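Local coordinates for protein geranyltranstransferase (Enterococcus faecalis, PDB 3P8L) that probably catalyses the magnesium-dependent condensation of isopentenyl diphosphate with geranyl diphosphate to give farnesyl diphosphate and diphosphate, at residues A[17-28]-A[74-85]. Sequence-based numbering, arbitrary orientation. Where two conformers were deposited one is given.
Sequences HLPLVEKVMVDF and YQVAASLEMIHT
The Tyr74 ring, set in a hole formed by His17, Leu20, Val21 and Val24, illustrates how two steeply crossed helices can interlock by exchanging knobs. Leu20 CB rests over one face of the Tyr74 ring, 4.0 Å from the centroid, a CH-pi contact, while Val21 CG2 comes in at the ring edge. The phenol reaches on to His17, where Tyr74 OH meets His17 ND1 at 2.6 Å in the plane of the imidazole; either partner could be the donor, and the bond is somewhat bent. The two rings meet rim to rim with planes only 21° apart, and Met69 touches both residues.

In the all-alpha isoprenoid synthase fold of the polyprenyl synthases the contact joins helix 13-31 to helix 71-92, their local axes inclined at 69° and 8.5 Å apart at closest approach. Ala78 sits near the middle, its small CB receiving Val24 CG1 and Met25 CG, each at 3.6 Å. Val21 and Val24 each divide their two methyls: CG1, anti to the backbone N, goes to Ala78, while CG2 goes to the Tyr74 ring edge and Ala77 CB for Val21, and to Tyr74 CB for Val24.

Met25 is the reciprocal knob, filling a hole between Ala78, Glu81, Met82 and Thr85. Its SD lies on Glu81 CG (3.7 Å), and a bend at chi3 (79°) brings CE against Met82 CG, the two methionine chains running antiparallel where they pass. The Glu81 carboxylate turns away from this apolar contact to a salt bridge with Arg52, which also pairs with Glu22. Farther along, Met82 CE approaches Phe28 CD1 obliquely at 3.9 Å, and the Phe28 ring stacks on Tyr32.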
loop_
_atom_site.group_PDB
_atom_site.type_symbol
_atom_site.label_atom_id
_atom_site.label_comp_id
_atom_site.label_asym_id
_atom_site.label_seq_id
_atom_site.Cartn_x
_atom_site.Cartn_y
_atom_site.Cartn_z
ATOM N N HIS A 17 10.564 -4.580 24.111
ATOM C CA HIS A 17 9.487 -4.031 23.282
ATOM C C HIS A 17 9.351 -4.596 21.866
ATOM O O HIS A 17 8.230 -4.806 21.409
ATOM C CB HIS A 17 9.571 -2.507 23.268
ATOM C CG HIS A 17 9.346 -1.900 24.613
ATOM N ND1 HIS A 17 8.090 -1.765 25.167
ATOM C CD2 HIS A 17 10.217 -1.396 25.522
ATOM C CE1 HIS A 17 8.194 -1.214 26.365
ATOM N NE2 HIS A 17 9.473 -0.976 26.602
ATOM N N LEU A 18 10.474 -4.857 21.195
ATOM C CA LEU A 18 10.426 -5.450 19.841
ATOM C C LEU A 18 9.603 -6.739 19.673
ATOM O O LEU A 18 8.888 -6.842 18.690
ATOM C CB LEU A 18 11.819 -5.601 19.202
ATOM C CG LEU A 18 12.503 -4.283 18.844
ATOM C CD1 LEU A 18 13.874 -4.590 18.253
ATOM C CD2 LEU A 18 11.617 -3.439 17.884
ATOM N N PRO A 19 9.669 -7.702 20.633
ATOM C CA PRO A 19 8.746 -8.852 20.524
ATOM C C PRO A 19 7.247 -8.528 20.471
ATOM O O PRO A 19 6.459 -9.298 19.886
ATOM C CB PRO A 19 9.041 -9.657 21.778
ATOM C CG PRO A 19 10.484 -9.390 22.034
ATOM C CD PRO A 19 10.720 -7.961 21.640
ATOM N N LEU A 20 6.847 -7.404 21.049
ATOM C CA LEU A 20 5.443 -7.018 20.984
ATOM C C LEU A 20 5.106 -6.459 19.595
ATOM O O LEU A 20 3.971 -6.575 19.130
ATOM C CB LEU A 20 5.113 -5.983 22.074
ATOM C CG LEU A 20 5.573 -6.394 23.485
ATOM C CD1 LEU A 20 5.249 -5.346 24.514
ATOM C CD2 LEU A 20 4.877 -7.643 23.849
ATOM N N VAL A 21 6.089 -5.839 18.945
ATOM C CA VAL A 21 5.898 -5.369 17.583
ATOM C C VAL A 21 5.762 -6.589 16.660
ATOM O O VAL A 21 4.832 -6.648 15.845
ATOM C CB VAL A 21 7.035 -4.447 17.132
ATOM C CG1 VAL A 21 6.776 -3.915 15.718
ATOM C CG2 VAL A 21 7.184 -3.272 18.113
ATOM N N GLU A 22 6.663 -7.566 16.821
ATOM C CA GLU A 22 6.580 -8.802 16.038
ATOM C C GLU A 22 5.226 -9.499 16.260
ATOM O O GLU A 22 4.579 -9.927 15.308
ATOM C CB GLU A 22 7.752 -9.743 16.354
ATOM C CG GLU A 22 7.669 -11.070 15.618
ATOM C CD GLU A 22 9.010 -11.751 15.425
ATOM O OE1 GLU A 22 9.121 -12.932 15.816
ATOM O OE2 GLU A 22 9.936 -11.119 14.866
ATOM N N LYS A 23 4.781 -9.565 17.508
ATOM C CA LYS A 23 3.468 -10.150 17.824
ATOM C C LYS A 23 2.299 -9.457 17.091
ATOM O O LYS A 23 1.456 -10.127 16.505
ATOM C CB LYS A 23 3.226 -10.168 19.348
ATOM C CG LYS A 23 2.024 -11.004 19.768
ATOM C CD LYS A 23 1.630 -10.754 21.219
ATOM C CE LYS A 23 0.714 -11.854 21.740
ATOM N NZ LYS A 23 -0.485 -12.092 20.873
ATOM N N VAL A 24 2.252 -8.121 17.115
ATOM C CA VAL A 24 1.218 -7.387 16.359
ATOM C C VAL A 24 1.246 -7.767 14.860
ATOM O O VAL A 24 0.205 -8.077 14.268
ATOM C CB VAL A 24 1.310 -5.859 16.584
ATOM C CG1 VAL A 24 0.395 -5.094 15.614
ATOM C CG2 VAL A 24 0.930 -5.514 18.067
ATOM N N MET A 25 2.451 -7.805 14.291
ATOM C CA MET A 25 2.654 -8.104 12.867
ATOM C C MET A 25 2.153 -9.506 12.559
ATOM O O MET A 25 1.320 -9.691 11.665
ATOM C CB MET A 25 4.133 -8.012 12.491
ATOM C CG MET A 25 4.710 -6.611 12.424
ATOM S SD MET A 25 6.464 -6.627 12.004
ATOM C CE MET A 25 6.335 -6.866 10.298
ATOM N N VAL A 26 2.632 -10.478 13.338
ATOM C CA VAL A 26 2.316 -11.886 13.115
ATOM C C VAL A 26 0.811 -12.154 13.287
ATOM O O VAL A 26 0.196 -12.813 12.428
ATOM C CB VAL A 26 3.214 -12.810 14.003
ATOM C CG1 VAL A 26 2.642 -14.207 14.145
ATOM C CG2 VAL A 26 4.647 -12.844 13.465
ATOM N N ASP A 27 0.228 -11.628 14.368
ATOM C CA ASP A 27 -1.202 -11.796 14.628
ATOM C C ASP A 27 -1.999 -11.161 13.519
ATOM O O ASP A 27 -2.969 -11.749 13.092
ATOM C CB ASP A 27 -1.667 -11.145 15.943
ATOM C CG ASP A 27 -1.127 -11.853 17.184
ATOM O OD1 ASP A 27 -0.568 -12.946 17.066
ATOM O OD2 ASP A 27 -1.251 -11.306 18.295
ATOM N N PHE A 28 -1.595 -9.961 13.079
ATOM C CA PHE A 28 -2.314 -9.268 12.020
ATOM C C PHE A 28 -2.303 -10.055 10.717
ATOM O O PHE A 28 -3.344 -10.167 10.076
ATOM C CB PHE A 28 -1.824 -7.826 11.770
ATOM C CG PHE A 28 -2.704 -7.077 10.838
ATOM C CD1 PHE A 28 -2.350 -6.903 9.501
ATOM C CD2 PHE A 28 -3.930 -6.605 11.272
ATOM C CE1 PHE A 28 -3.195 -6.251 8.628
ATOM C CE2 PHE A 28 -4.790 -5.938 10.399
ATOM C CZ PHE A 28 -4.417 -5.765 9.075
ATOM N N TYR A 74 2.726 0.209 19.348
ATOM C CA TYR A 74 3.147 -1.057 18.758
ATOM C C TYR A 74 2.528 -1.284 17.393
ATOM O O TYR A 74 3.188 -1.836 16.516
ATOM C CB TYR A 74 2.844 -2.247 19.671
ATOM C CG TYR A 74 3.555 -2.176 21.011
ATOM C CD1 TYR A 74 4.935 -2.325 21.095
ATOM C CD2 TYR A 74 2.837 -1.953 22.196
ATOM C CE1 TYR A 74 5.600 -2.251 22.325
ATOM C CE2 TYR A 74 3.487 -1.869 23.433
ATOM C CZ TYR A 74 4.866 -2.016 23.481
ATOM O OH TYR A 74 5.513 -1.962 24.677
ATOM N N GLN A 75 1.273 -0.860 17.226
ATOM C CA GLN A 75 0.574 -0.932 15.955
ATOM C C GLN A 75 1.232 -0.080 14.878
ATOM O O GLN A 75 1.432 -0.569 13.757
ATOM C CB GLN A 75 -0.917 -0.603 16.115
ATOM C CG GLN A 75 -1.658 -1.724 16.847
ATOM C CD GLN A 75 -3.093 -1.386 17.176
ATOM O OE1 GLN A 75 -3.414 -0.246 17.493
ATOM N NE2 GLN A 75 -3.964 -2.382 17.096
ATOM N N VAL A 76 1.576 1.169 15.215
ATOM C CA VAL A 76 2.307 2.057 14.306
ATOM C C VAL A 76 3.685 1.485 13.952
ATOM O O VAL A 76 4.092 1.531 12.788
ATOM C CB VAL A 76 2.433 3.511 14.860
ATOM C CG1 VAL A 76 3.337 4.400 13.980
ATOM C CG2 VAL A 76 1.050 4.176 14.944
ATOM N N ALA A 77 4.393 0.961 14.963
ATOM C CA ALA A 77 5.706 0.366 14.778
ATOM C C ALA A 77 5.616 -0.839 13.816
ATOM O O ALA A 77 6.443 -0.978 12.935
ATOM C CB ALA A 77 6.342 -0.046 16.127
ATOM N N ALA A 78 4.569 -1.643 13.978
ATOM C CA ALA A 78 4.325 -2.834 13.179
ATOM C C ALA A 78 3.993 -2.515 11.714
ATOM O O ALA A 78 4.526 -3.165 10.799
ATOM C CB ALA A 78 3.229 -3.675 13.842
ATOM N N SER A 79 3.144 -1.503 11.511
ATOM C CA SER A 79 2.795 -1.013 10.174
ATOM C C SER A 79 4.042 -0.561 9.405
ATOM O O SER A 79 4.237 -0.936 8.238
ATOM C CB SER A 79 1.787 0.136 10.267
ATOM O OG SER A 79 0.503 -0.342 10.626
ATOM N N LEU A 80 4.898 0.216 10.065
ATOM C CA LEU A 80 6.160 0.650 9.453
ATOM C C LEU A 80 7.095 -0.521 9.101
ATOM O O LEU A 80 7.679 -0.568 7.994
ATOM C CB LEU A 80 6.870 1.655 10.370
ATOM C CG LEU A 80 8.217 2.214 9.932
ATOM C CD1 LEU A 80 8.102 2.938 8.605
ATOM C CD2 LEU A 80 8.818 3.137 11.021
ATOM N N GLU A 81 7.222 -1.481 10.024
ATOM C CA GLU A 81 8.054 -2.646 9.765
ATOM C C GLU A 81 7.488 -3.546 8.637
ATOM O O GLU A 81 8.267 -4.181 7.914
ATOM C CB GLU A 81 8.338 -3.425 11.047
ATOM C CG GLU A 81 9.376 -4.539 10.904
ATOM C CD GLU A 81 10.794 -4.062 10.519
ATOM O OE1 GLU A 81 11.073 -2.847 10.306
ATOM O OE2 GLU A 81 11.650 -4.943 10.429
ATOM N N MET A 82 6.163 -3.540 8.466
ATOM C CA MET A 82 5.479 -4.198 7.343
ATOM C C MET A 82 5.861 -3.581 5.994
ATOM O O MET A 82 6.116 -4.322 5.025
ATOM C CB MET A 82 3.947 -4.276 7.546
ATOM C CG MET A 82 3.492 -5.226 8.735
ATOM S SD MET A 82 1.717 -5.100 9.152
ATOM C CE MET A 82 0.977 -5.883 7.715
ATOM N N ILE A 83 5.924 -2.243 5.947
ATOM C CA ILE A 83 6.364 -1.502 4.773
ATOM C C ILE A 83 7.808 -1.883 4.457
ATOM O O ILE A 83 8.133 -2.223 3.310
ATOM C CB ILE A 83 6.274 0.050 4.959
ATOM C CG1 ILE A 83 4.833 0.534 5.079
ATOM C CG2 ILE A 83 7.018 0.779 3.838
ATOM C CD1 ILE A 83 4.037 0.527 3.797
ATOM N N HIS A 84 8.671 -1.796 5.471
ATOM C CA HIS A 84 10.055 -2.182 5.334
ATOM C C HIS A 84 10.241 -3.624 4.785
ATOM O O HIS A 84 11.011 -3.817 3.864
ATOM C CB HIS A 84 10.774 -2.068 6.653
ATOM C CG HIS A 84 12.217 -2.412 6.549
ATOM N ND1 HIS A 84 13.063 -1.770 5.673
ATOM C CD2 HIS A 84 12.965 -3.340 7.187
ATOM C CE1 HIS A 84 14.276 -2.276 5.787
ATOM N NE2 HIS A 84 14.246 -3.221 6.705
ATOM N N THR A 85 9.528 -4.589 5.373
ATOM C CA THR A 85 9.557 -6.008 4.971
ATOM C C THR A 85 9.076 -6.174 3.527
ATOM O O THR A 85 9.683 -6.913 2.757
ATOM C CB THR A 85 8.667 -6.901 5.904
ATOM O OG1 THR A 85 9.039 -6.699 7.271
ATOM C CG2 THR A 85 8.793 -8.404 5.559
#